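PDB 5ZB2: DNA repair protein RAD7 from Saccharomyces cerevisiae, which serves in the global genome repair complex that promotes nucleotide excision repair of nontranscribed DNA, and interacts with the elongin-C homologue Elc1. Local coordinates for residues A[33-38]-A[96-101]; A[51-56]-A[69-74]; A[82-85]-A[91-94]. All blocks are in the same frame, centred on the assembly; numbering follows the deposited sequence.

The three contacts lie on one side of the chain's centre, where the long N-terminal helix meets the start of the leucine-rich-repeat domain. Contact 1 and contact 2, with centres about 10 Å apart, touch directly: Phe98 O lies 2.9 Å from Lys73 N, a probable hydrogen bond, and Phe35 CD2 packs 3.4 Å from Lys73 CG. Contacts 1 and 3, with centres about 15 Å apart, share helix 89-98. Contact 2 reaches contact 3, about 11 Å away between centres, through Leu72 CD1 and Thr94 CG2 at 4.0 Å. A long polyether, probably a crystallisation additive, runs past Ile97, Phe98, Gly91, Thr94 and Gln69, thereby touching all three.

Contact 1: residues A[33-38]-A[96-101]; sequences LVFNKL and AIFSPH. With 9FO (3,6,9,12,15,18,21,24,27,30,33,36,39,42,45,48,51,54,57-nonadecaoxanonapentacontane-1,59-diol), chain K.
Phe35 presents the edge of its ring to a face of Phe98 in an edge-to-face stack: the centroids are 5.6 Å apart and the planes meet at 58°, so the pair is tilted from an exact T. The nearest approach is Phe35 CE2 to Phe98 CD2, at 4.4 Å. With 71 Å² buried in total, these two rings alone join the segments. The stack ties helix 8-41, the long N-terminal arm, to helix 89-98 of the leucine-rich-repeat domain, and Leu72 and Lys73 also pack against Phe35.

Apolar contact with the polyether and with the next residue completes the setting of Phe98. Its CZ comes within 3.8 Å of 9FO CAX. On the ring face opposite Phe35, Ile97 CG2 sits 4.1 Å above the plane, over the centre. The first torsion of Ile97 (chi1 -68°) divides its branches: CG2 turns back over Phe98, while CG1 carries CD1 out to 9FO CAI at 3.7 Å. With alanine in place of Ile97, CG2 and the CG1-CD1 arm are gone, and that face of Phe98 is likely to lose its cover, leaving the ring held less firmly from that side. Beyond the stack, helix 8-41 meets the second subunit, where Val34 O accepts a hydrogen bond from Trp23 of that copy.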
# COMPACT_ATOMS: atom_id res chain seq x y z
N LEU A 33 -5.05 -6.87 -19.39
CA LEU A 33 -6.33 -6.97 -20.08
C LEU A 33 -7.43 -6.23 -19.32
O LEU A 33 -8.28 -5.57 -19.93
CB LEU A 33 -6.71 -8.43 -20.26
CG LEU A 33 -5.69 -9.30 -21.00
CD1 LEU A 33 -6.10 -10.76 -20.95
CD2 LEU A 33 -5.53 -8.83 -22.44
N VAL A 34 -7.42 -6.31 -17.99
CA VAL A 34 -8.48 -5.69 -17.20
C VAL A 34 -8.40 -4.17 -17.30
O VAL A 34 -9.43 -3.48 -17.30
CB VAL A 34 -8.42 -6.16 -15.74
CG1 VAL A 34 -9.52 -5.51 -14.91
CG2 VAL A 34 -8.56 -7.67 -15.67
N PHE A 35 -7.18 -3.62 -17.38
CA PHE A 35 -7.04 -2.18 -17.51
C PHE A 35 -7.39 -1.72 -18.92
O PHE A 35 -7.97 -0.64 -19.10
CB PHE A 35 -5.63 -1.74 -17.12
CG PHE A 35 -5.36 -1.81 -15.64
CD1 PHE A 35 -6.02 -0.96 -14.77
CD2 PHE A 35 -4.44 -2.71 -15.12
CE1 PHE A 35 -5.78 -1.01 -13.40
CE2 PHE A 35 -4.19 -2.77 -13.76
CZ PHE A 35 -4.86 -1.92 -12.90
N ASN A 36 -7.05 -2.52 -19.93
CA ASN A 36 -7.50 -2.23 -21.29
C ASN A 36 -9.02 -2.22 -21.37
O ASN A 36 -9.61 -1.38 -22.06
CB ASN A 36 -6.93 -3.25 -22.27
CG ASN A 36 -5.44 -3.07 -22.51
OD1 ASN A 36 -4.88 -2.00 -22.28
ND2 ASN A 36 -4.79 -4.13 -22.98
N LYS A 37 -9.67 -3.13 -20.65
CA LYS A 37 -11.13 -3.17 -20.65
C LYS A 37 -11.71 -1.84 -20.18
O LYS A 37 -12.63 -1.30 -20.81
CB LYS A 37 -11.62 -4.32 -19.76
CG LYS A 37 -13.14 -4.48 -19.71
CD LYS A 37 -13.73 -4.84 -21.07
CE LYS A 37 -15.23 -5.07 -20.98
NZ LYS A 37 -15.82 -5.42 -22.31
N LEU A 38 -11.19 -1.30 -19.08
CA LEU A 38 -11.67 -0.01 -18.59
C LEU A 38 -11.52 1.07 -19.66
O LEU A 38 -12.46 1.83 -19.93
CB LEU A 38 -10.91 0.39 -17.32
CG LEU A 38 -11.21 1.78 -16.76
CD1 LEU A 38 -12.68 1.92 -16.44
CD2 LEU A 38 -10.37 2.04 -15.52
N ALA A 96 4.18 2.79 -10.08
CA ALA A 96 5.50 2.21 -10.34
C ALA A 96 5.40 0.73 -10.64
O ALA A 96 6.11 0.22 -11.51
CB ALA A 96 6.42 2.45 -9.14
N ILE A 97 4.52 0.01 -9.94
CA ILE A 97 4.41 -1.43 -10.14
C ILE A 97 3.85 -1.73 -11.53
O ILE A 97 4.28 -2.69 -12.19
CB ILE A 97 3.55 -2.06 -9.03
CG1 ILE A 97 4.28 -2.00 -7.68
CG2 ILE A 97 3.17 -3.50 -9.36
CD1 ILE A 97 5.60 -2.76 -7.63
N PHE A 98 2.90 -0.92 -12.00
CA PHE A 98 2.14 -1.23 -13.21
C PHE A 98 2.54 -0.38 -14.41
O PHE A 98 1.79 -0.33 -15.40
CB PHE A 98 0.65 -1.07 -12.93
CG PHE A 98 0.05 -2.19 -12.10
CD1 PHE A 98 0.33 -3.51 -12.39
CD2 PHE A 98 -0.79 -1.90 -11.04
CE1 PHE A 98 -0.23 -4.53 -11.64
CE2 PHE A 98 -1.35 -2.92 -10.29
CZ PHE A 98 -1.06 -4.23 -10.59
N SER A 99 3.70 0.28 -14.38
CA SER A 99 4.16 1.09 -15.51
C SER A 99 5.66 0.87 -15.72
O SER A 99 6.44 1.82 -15.76
CB SER A 99 3.86 2.57 -15.29
OG SER A 99 2.46 2.80 -15.23
N PRO A 100 6.08 -0.38 -15.90
CA PRO A 100 7.52 -0.66 -15.95
C PRO A 100 8.24 -0.06 -17.15
O PRO A 100 9.47 0.03 -17.13
CB PRO A 100 7.57 -2.20 -15.99
CG PRO A 100 6.27 -2.60 -16.59
CD PRO A 100 5.27 -1.59 -16.11
N HIS A 101 7.52 0.37 -18.19
CA HIS A 101 8.16 0.87 -19.40
C HIS A 101 8.52 2.35 -19.31
O HIS A 101 8.97 2.93 -20.30
CB HIS A 101 7.26 0.64 -20.61
CG HIS A 101 6.88 -0.80 -20.80
ND1 HIS A 101 7.66 -1.69 -21.50
CD2 HIS A 101 5.80 -1.50 -20.38
CE1 HIS A 101 7.08 -2.87 -21.50
NE2 HIS A 101 5.95 -2.79 -20.83
OAA 9FO K . 7.05 -9.34 -1.69
CAB 9FO K . 6.09 -9.03 -2.66
CAC 9FO K . 4.85 -9.89 -2.45
OAD 9FO K . 4.08 -9.92 -3.61
CAE 9FO K . 3.34 -8.76 -3.87
CAF 9FO K . 2.88 -8.77 -5.33
OAG 9FO K . 2.74 -7.45 -5.78
CAH 9FO K . 3.94 -6.83 -6.12
CAI 9FO K . 3.90 -5.39 -5.62
OAJ 9FO K . 4.29 -5.38 -4.28
CAK 9FO K . 3.58 -4.48 -3.48
CAL 9FO K . 3.84 -4.82 -2.01
OAM 9FO K . 2.63 -4.79 -1.30
CAN 9FO K . 2.53 -5.77 -0.32
CAO 9FO K . 2.17 -7.10 -0.97
OAP 9FO K . 0.95 -7.56 -0.46
CAQ 9FO K . 0.43 -8.66 -1.15
CAR 9FO K . -0.23 -8.17 -2.43
OAS 9FO K . -1.06 -9.16 -2.96
CAT 9FO K . -1.09 -9.18 -4.36
CAU 9FO K . -1.71 -7.90 -4.92
OAV 9FO K . -0.80 -7.29 -5.79
CAW 9FO K . -1.19 -6.03 -6.24
CAX 9FO K . -0.08 -5.43 -7.09
OAY 9FO K . 0.67 -4.50 -6.35
CAZ 9FO K . 0.05 -3.26 -6.17
CBA 9FO K . 1.07 -2.28 -5.59
OBB 9FO K . 0.59 -1.71 -4.40
CBC 9FO K . 0.98 -2.35 -3.22
CBD 9FO K . 0.58 -1.48 -2.04
OBE 9FO K . -0.77 -1.71 -1.75
CBF 9FO K . -1.48 -0.54 -1.50
CBG 9FO K . -2.91 -0.89 -1.10
OBH 9FO K . -3.19 -2.20 -1.51
CBI 9FO K . -4.55 -2.46 -1.76
CBJ 9FO K . -4.69 -3.64 -2.71
OBK 9FO K . -5.71 -3.36 -3.63
CBL 9FO K . -5.42 -3.70 -4.96
CBM 9FO K . -6.29 -2.85 -5.89
OBN 9FO K . -5.85 -3.00 -7.21
CBO 9FO K . -4.92 -2.04 -7.63
CBP 9FO K . -5.64 -0.75 -8.03
OBQ 9FO K . -4.74 0.31 -7.83
CBR 9FO K . -5.31 1.57 -7.57
CBS 9FO K . -4.28 2.36 -6.78
OBT 9FO K . -4.91 2.97 -5.69
CBU 9FO K . -4.11 3.13 -4.56
CBV 9FO K . -5.00 3.29 -3.34
OBW 9FO K . -5.32 2.02 -2.86
CBX 9FO K . -6.19 2.03 -1.75
CBY 9FO K . -6.79 0.64 -1.56
OBZ 9FO K . -7.21 0.12 -2.78
CCA 9FO K . -8.52 -0.36 -2.77
CCB 9FO K . -8.76 -1.22 -4.01
OCC 9FO K . -9.20 -0.47 -5.11
CCD 9FO K . -8.31 0.49 -5.61
CCE 9FO K . -8.67 1.83 -4.97
OCF 9FO K . -8.80 2.83 -5.94
CCG 9FO K . -8.75 4.13 -5.43
CCH 9FO K . -9.66 4.28 -4.21
OCI 9FO K . -10.00 5.63 -4.04

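Contact 2: residues A[51-56]-A[69-74]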
# COMPACT_ATOMS: atom_id res chain seq x y z
N ASN A 51 -1.27 11.48 -22.13
CA ASN A 51 -0.83 12.72 -21.49
C ASN A 51 -1.88 13.81 -21.61
O ASN A 51 -2.08 14.60 -20.68
CB ASN A 51 0.49 13.18 -22.09
CG ASN A 51 1.69 12.53 -21.42
OD1 ASN A 51 1.81 12.55 -20.20
ND2 ASN A 51 2.56 11.94 -22.22
N ASN A 52 -2.58 13.87 -22.75
CA ASN A 52 -3.68 14.82 -22.90
C ASN A 52 -4.78 14.51 -21.90
O ASN A 52 -5.37 15.43 -21.31
CB ASN A 52 -4.22 14.78 -24.32
CG ASN A 52 -3.24 15.36 -25.33
OD1 ASN A 52 -2.90 14.71 -26.32
ND2 ASN A 52 -2.78 16.58 -25.08
N LEU A 53 -5.07 13.23 -21.68
CA LEU A 53 -6.07 12.85 -20.69
C LEU A 53 -5.63 13.28 -19.29
O LEU A 53 -6.41 13.87 -18.54
CB LEU A 53 -6.31 11.34 -20.74
CG LEU A 53 -7.24 10.75 -19.68
CD1 LEU A 53 -8.62 11.40 -19.72
CD2 LEU A 53 -7.36 9.24 -19.88
N ALA A 54 -4.37 13.02 -18.95
CA ALA A 54 -3.85 13.44 -17.65
C ALA A 54 -3.97 14.95 -17.47
O ALA A 54 -4.32 15.42 -16.38
CB ALA A 54 -2.39 13.00 -17.51
N LYS A 55 -3.71 15.71 -18.53
CA LYS A 55 -3.82 17.16 -18.45
C LYS A 55 -5.25 17.59 -18.16
O LYS A 55 -5.49 18.46 -17.31
CB LYS A 55 -3.32 17.80 -19.75
CG LYS A 55 -3.21 19.32 -19.70
CD LYS A 55 -3.12 19.94 -21.09
CE LYS A 55 -4.47 19.91 -21.81
NZ LYS A 55 -4.47 20.71 -23.07
N ALA A 56 -6.22 17.00 -18.86
CA ALA A 56 -7.61 17.34 -18.62
C ALA A 56 -8.01 17.05 -17.18
O ALA A 56 -8.62 17.89 -16.50
CB ALA A 56 -8.51 16.58 -19.59
N GLN A 69 -6.22 4.75 -12.35
CA GLN A 69 -6.28 3.43 -12.96
C GLN A 69 -6.40 3.50 -14.48
O GLN A 69 -6.13 2.50 -15.15
CB GLN A 69 -7.45 2.65 -12.37
CG GLN A 69 -7.27 2.34 -10.89
CD GLN A 69 -8.46 1.62 -10.29
OE1 GLN A 69 -8.40 0.42 -10.04
NE2 GLN A 69 -9.54 2.36 -10.08
N LEU A 70 -6.81 4.65 -15.02
CA LEU A 70 -6.84 4.83 -16.47
C LEU A 70 -5.46 4.75 -17.10
O LEU A 70 -5.35 4.49 -18.31
CB LEU A 70 -7.48 6.19 -16.80
CG LEU A 70 -8.90 6.40 -16.26
CD1 LEU A 70 -9.26 7.88 -16.22
CD2 LEU A 70 -9.90 5.63 -17.11
N PHE A 71 -4.40 4.95 -16.32
CA PHE A 71 -3.05 5.06 -16.84
C PHE A 71 -2.19 3.84 -16.52
O PHE A 71 -0.98 3.88 -16.74
CB PHE A 71 -2.38 6.31 -16.27
CG PHE A 71 -3.15 7.58 -16.51
CD1 PHE A 71 -4.14 7.98 -15.64
CD2 PHE A 71 -2.88 8.36 -17.62
CE1 PHE A 71 -4.86 9.14 -15.86
CE2 PHE A 71 -3.59 9.53 -17.85
CZ PHE A 71 -4.58 9.91 -16.97
N LEU A 72 -2.79 2.76 -16.03
CA LEU A 72 -2.03 1.60 -15.56
C LEU A 72 -1.94 0.53 -16.64
O LEU A 72 -2.86 0.35 -17.45
CB LEU A 72 -2.65 1.02 -14.29
CG LEU A 72 -2.69 1.93 -13.06
CD1 LEU A 72 -3.32 1.20 -11.88
CD2 LEU A 72 -1.30 2.43 -12.69
N LYS A 73 -0.82 -0.20 -16.63
CA LYS A 73 -0.56 -1.29 -17.56
C LYS A 73 -0.68 -0.83 -19.02
O LYS A 73 -1.43 -1.37 -19.82
CB LYS A 73 -1.50 -2.47 -17.29
CG LYS A 73 -1.22 -3.22 -15.98
CD LYS A 73 0.23 -3.69 -15.87
CE LYS A 73 0.68 -4.52 -17.06
NZ LYS A 73 2.12 -4.89 -16.98
N THR A 74 0.10 0.21 -19.34
CA THR A 74 0.27 0.67 -20.71
C THR A 74 1.75 0.57 -21.08
O THR A 74 2.61 0.36 -20.23
CB THR A 74 -0.22 2.12 -20.88
OG1 THR A 74 0.75 3.03 -20.34
CG2 THR A 74 -1.55 2.33 -20.17
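Phe71 drives the end of its ring against helix 50-59, with CZ 3.7 Å from Ala54 CA and CE2 3.7 Å from Ala54 CB. The backbone N of Ala54 lies in the ring plane at this edge, so the aromatic rim meets the helix backbone itself; a methyl side chain at Ala54 leaves room for so close an approach. The CA atoms of Ala54 and Phe71 are 8.5 Å apart. Leu53 crosses the same ring obliquely, its CG 3.9 Å from Phe71 CZ. A chi1 of 175° sets that branch point opposite the backbone N, where it meets the ring. The same side chain extends to Leu70, with Leu53 CD2 4.3 Å from Leu70 CB.

Helix 50-59 and the 3-10 turn at 69-71 come just before strand 78-81, the first of the leucine-rich-repeat strands, and they pack together at the N-terminal end of the repeat array. Further out, Phe81 of that strand makes an edge-to-face pair with Phe71, while Asn51 grips the strand through both ends of its amide, OD1 accepting from Thr80 N and ND2 donating to Arg78 O. Arg39 NH1 of helix 8-41 bonds to the carbonyl oxygens of Leu70 and Leu72, and Lys73 forms a salt bridge with Asp28 of the same helix. Leu92 of the Elongin-C chain packs on Leu53.

Between the two segments the 170 Å² of buried surface is closed mainly by apolar contacts, with the Ala54 backbone N at the ring edge and every touching residue buried. The segments are thus joined to each other by apolar packing, whereas the polar ties of Asn51, Arg39 and Lys73 connect them to strand 78-81 and helix 8-41.

Contact 3: residues A[82-85]-A[91-94]; sequences SDCS and GYKT. With 9FO (3,6,9,12,15,18,21,24,27,30,33,36,39,42,45,48,51,54,57-nonadecaoxanonapentacontane-1,59-diol), chain K.
Tyr92 and Cys84 account for essentially the whole buried surface, 45 and 38 Å² respectively. The phenol reaches across from helix 89-98 with its OH end foremost, bringing OH to 3.1 Å from Cys84 CB. This methylene sits at the ring edge, near the ring plane, with Tyr92 CZ 4.1 Å from it. With CG opposite the carbonyl carbon (chi1 -66°), the Tyr92 ring extends far enough for its OH to reach Cys84, and Leu107, Cys110 and Leu113 pack about it.

The buried hydroxyl also has a polar partner. Tyr92 OH donates to a water 2.6 Å away, lying in the ring plane at the edge, and that water donates in turn to Cys84 O at 2.9 Å. One water thus bridges side chain and backbone where the helix faces the turn.

In leucine-rich-repeat topology this is the step from strand 78-81 to helix 89-98, and Cys84 fits the cysteine/asparagine position that follows the strand in the repeat consensus. Cys84 is also joined by backbone hydrogen bonding to Gln108 of the adjacent strand.

An Asx turn shapes the backbone around Cys84: Asp83 OD1 accepts from Ser85 N at 2.9 Å, with an N-H...O angle of 162°, nearly along the carboxylate C-O axis. On the helix, Thr94 CG2 packs 3.4 Å from 9FO OBQ, and Lys93 forms salt bridges with Glu116, Asp90 and Asp90 of the second subunit.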
# COMPACT_ATOMS: atom_id res chain seq x y z
N SER A 82 0.22 16.92 -14.11
CA SER A 82 0.34 18.33 -13.78
C SER A 82 -0.12 18.67 -12.37
O SER A 82 0.30 19.69 -11.82
CB SER A 82 -0.44 19.18 -14.79
OG SER A 82 0.11 19.05 -16.09
N ASP A 83 -0.97 17.84 -11.76
CA ASP A 83 -1.40 18.08 -10.38
C ASP A 83 -1.67 16.72 -9.74
O ASP A 83 -2.74 16.13 -9.96
CB ASP A 83 -2.64 18.97 -10.33
CG ASP A 83 -3.08 19.28 -8.91
OD1 ASP A 83 -2.71 18.54 -7.98
OD2 ASP A 83 -3.82 20.27 -8.72
N CYS A 84 -0.72 16.25 -8.93
CA CYS A 84 -0.81 14.97 -8.22
C CYS A 84 -1.28 15.12 -6.79
O CYS A 84 -1.17 14.17 -6.01
CB CYS A 84 0.55 14.28 -8.20
SG CYS A 84 1.38 14.13 -9.76
N SER A 85 -1.76 16.31 -6.40
CA SER A 85 -2.01 16.59 -4.98
C SER A 85 -2.83 15.49 -4.32
O SER A 85 -2.58 15.13 -3.16
CB SER A 85 -2.70 17.94 -4.84
OG SER A 85 -1.81 19.00 -5.14
N GLY A 91 -0.93 5.30 -4.25
CA GLY A 91 -1.09 5.58 -5.67
C GLY A 91 0.24 5.59 -6.40
O GLY A 91 0.38 5.01 -7.48
N TYR A 92 1.24 6.26 -5.82
CA TYR A 92 2.56 6.31 -6.45
C TYR A 92 3.18 4.92 -6.52
O TYR A 92 3.83 4.57 -7.51
CB TYR A 92 3.47 7.27 -5.68
CG TYR A 92 3.04 8.71 -5.75
CD1 TYR A 92 3.13 9.43 -6.94
CD2 TYR A 92 2.56 9.37 -4.62
CE1 TYR A 92 2.75 10.75 -7.01
CE2 TYR A 92 2.17 10.70 -4.69
CZ TYR A 92 2.27 11.38 -5.88
OH TYR A 92 1.89 12.70 -5.94
N LYS A 93 3.01 4.12 -5.47
CA LYS A 93 3.55 2.76 -5.47
C LYS A 93 2.89 1.91 -6.55
O LYS A 93 3.57 1.14 -7.23
CB LYS A 93 3.36 2.13 -4.09
CG LYS A 93 4.24 2.76 -3.00
CD LYS A 93 3.61 2.66 -1.61
CE LYS A 93 3.49 1.22 -1.12
NZ LYS A 93 2.89 1.13 0.24
N THR A 94 1.57 2.04 -6.72
CA THR A 94 0.88 1.23 -7.72
C THR A 94 1.30 1.63 -9.13
O THR A 94 1.52 0.77 -9.99
CB THR A 94 -0.64 1.35 -7.55
OG1 THR A 94 -1.01 1.00 -6.21
CG2 THR A 94 -1.37 0.44 -8.53
OAA 9FO K . 7.05 -9.34 -1.69
CAB 9FO K . 6.09 -9.03 -2.66
CAC 9FO K . 4.85 -9.89 -2.45
OAD 9FO K . 4.08 -9.92 -3.61
CAE 9FO K . 3.34 -8.76 -3.87
CAF 9FO K . 2.88 -8.77 -5.33
OAG 9FO K . 2.74 -7.45 -5.78
CAH 9FO K . 3.94 -6.83 -6.12
CAI 9FO K . 3.90 -5.39 -5.62
OAJ 9FO K . 4.29 -5.38 -4.28
CAK 9FO K . 3.58 -4.48 -3.48
CAL 9FO K . 3.84 -4.82 -2.01
OAM 9FO K . 2.63 -4.79 -1.30
CAN 9FO K . 2.53 -5.77 -0.32
CAO 9FO K . 2.17 -7.10 -0.97
OAP 9FO K . 0.95 -7.56 -0.46
CAQ 9FO K . 0.43 -8.66 -1.15
CAR 9FO K . -0.23 -8.17 -2.43
OAS 9FO K . -1.06 -9.16 -2.96
CAT 9FO K . -1.09 -9.18 -4.36
CAU 9FO K . -1.71 -7.90 -4.92
OAV 9FO K . -0.80 -7.29 -5.79
CAW 9FO K . -1.19 -6.03 -6.24
CAX 9FO K . -0.08 -5.43 -7.09
OAY 9FO K . 0.67 -4.50 -6.35
CAZ 9FO K . 0.05 -3.26 -6.17
CBA 9FO K . 1.07 -2.28 -5.59
OBB 9FO K . 0.59 -1.71 -4.40
CBC 9FO K . 0.98 -2.35 -3.22
CBD 9FO K . 0.58 -1.48 -2.04
OBE 9FO K . -0.77 -1.71 -1.75
CBF 9FO K . -1.48 -0.54 -1.50
CBG 9FO K . -2.91 -0.89 -1.10
OBH 9FO K . -3.19 -2.20 -1.51
CBI 9FO K . -4.55 -2.46 -1.76
CBJ 9FO K . -4.69 -3.64 -2.71
OBK 9FO K . -5.71 -3.36 -3.63
CBL 9FO K . -5.42 -3.70 -4.96
CBM 9FO K . -6.29 -2.85 -5.89
OBN 9FO K . -5.85 -3.00 -7.21
CBO 9FO K . -4.92 -2.04 -7.63
CBP 9FO K . -5.64 -0.75 -8.03
OBQ 9FO K . -4.74 0.31 -7.83
CBR 9FO K . -5.31 1.57 -7.57
CBS 9FO K . -4.28 2.36 -6.78
OBT 9FO K . -4.91 2.97 -5.69
CBU 9FO K . -4.11 3.13 -4.56
CBV 9FO K . -5.00 3.29 -3.34
OBW 9FO K . -5.32 2.02 -2.86
CBX 9FO K . -6.19 2.03 -1.75
CBY 9FO K . -6.79 0.64 -1.56
OBZ 9FO K . -7.21 0.12 -2.78
CCA 9FO K . -8.52 -0.36 -2.77
CCB 9FO K . -8.76 -1.22 -4.01
OCC 9FO K . -9.20 -0.47 -5.11
CCD 9FO K . -8.31 0.49 -5.61
CCE 9FO K . -8.67 1.83 -4.97
OCF 9FO K . -8.80 2.83 -5.94
CCG 9FO K . -8.75 4.13 -5.43
CCH 9FO K . -9.66 4.28 -4.21
OCI 9FO K . -10.00 5.63 -4.04
O HOH W 1 0.63 13.64 -3.83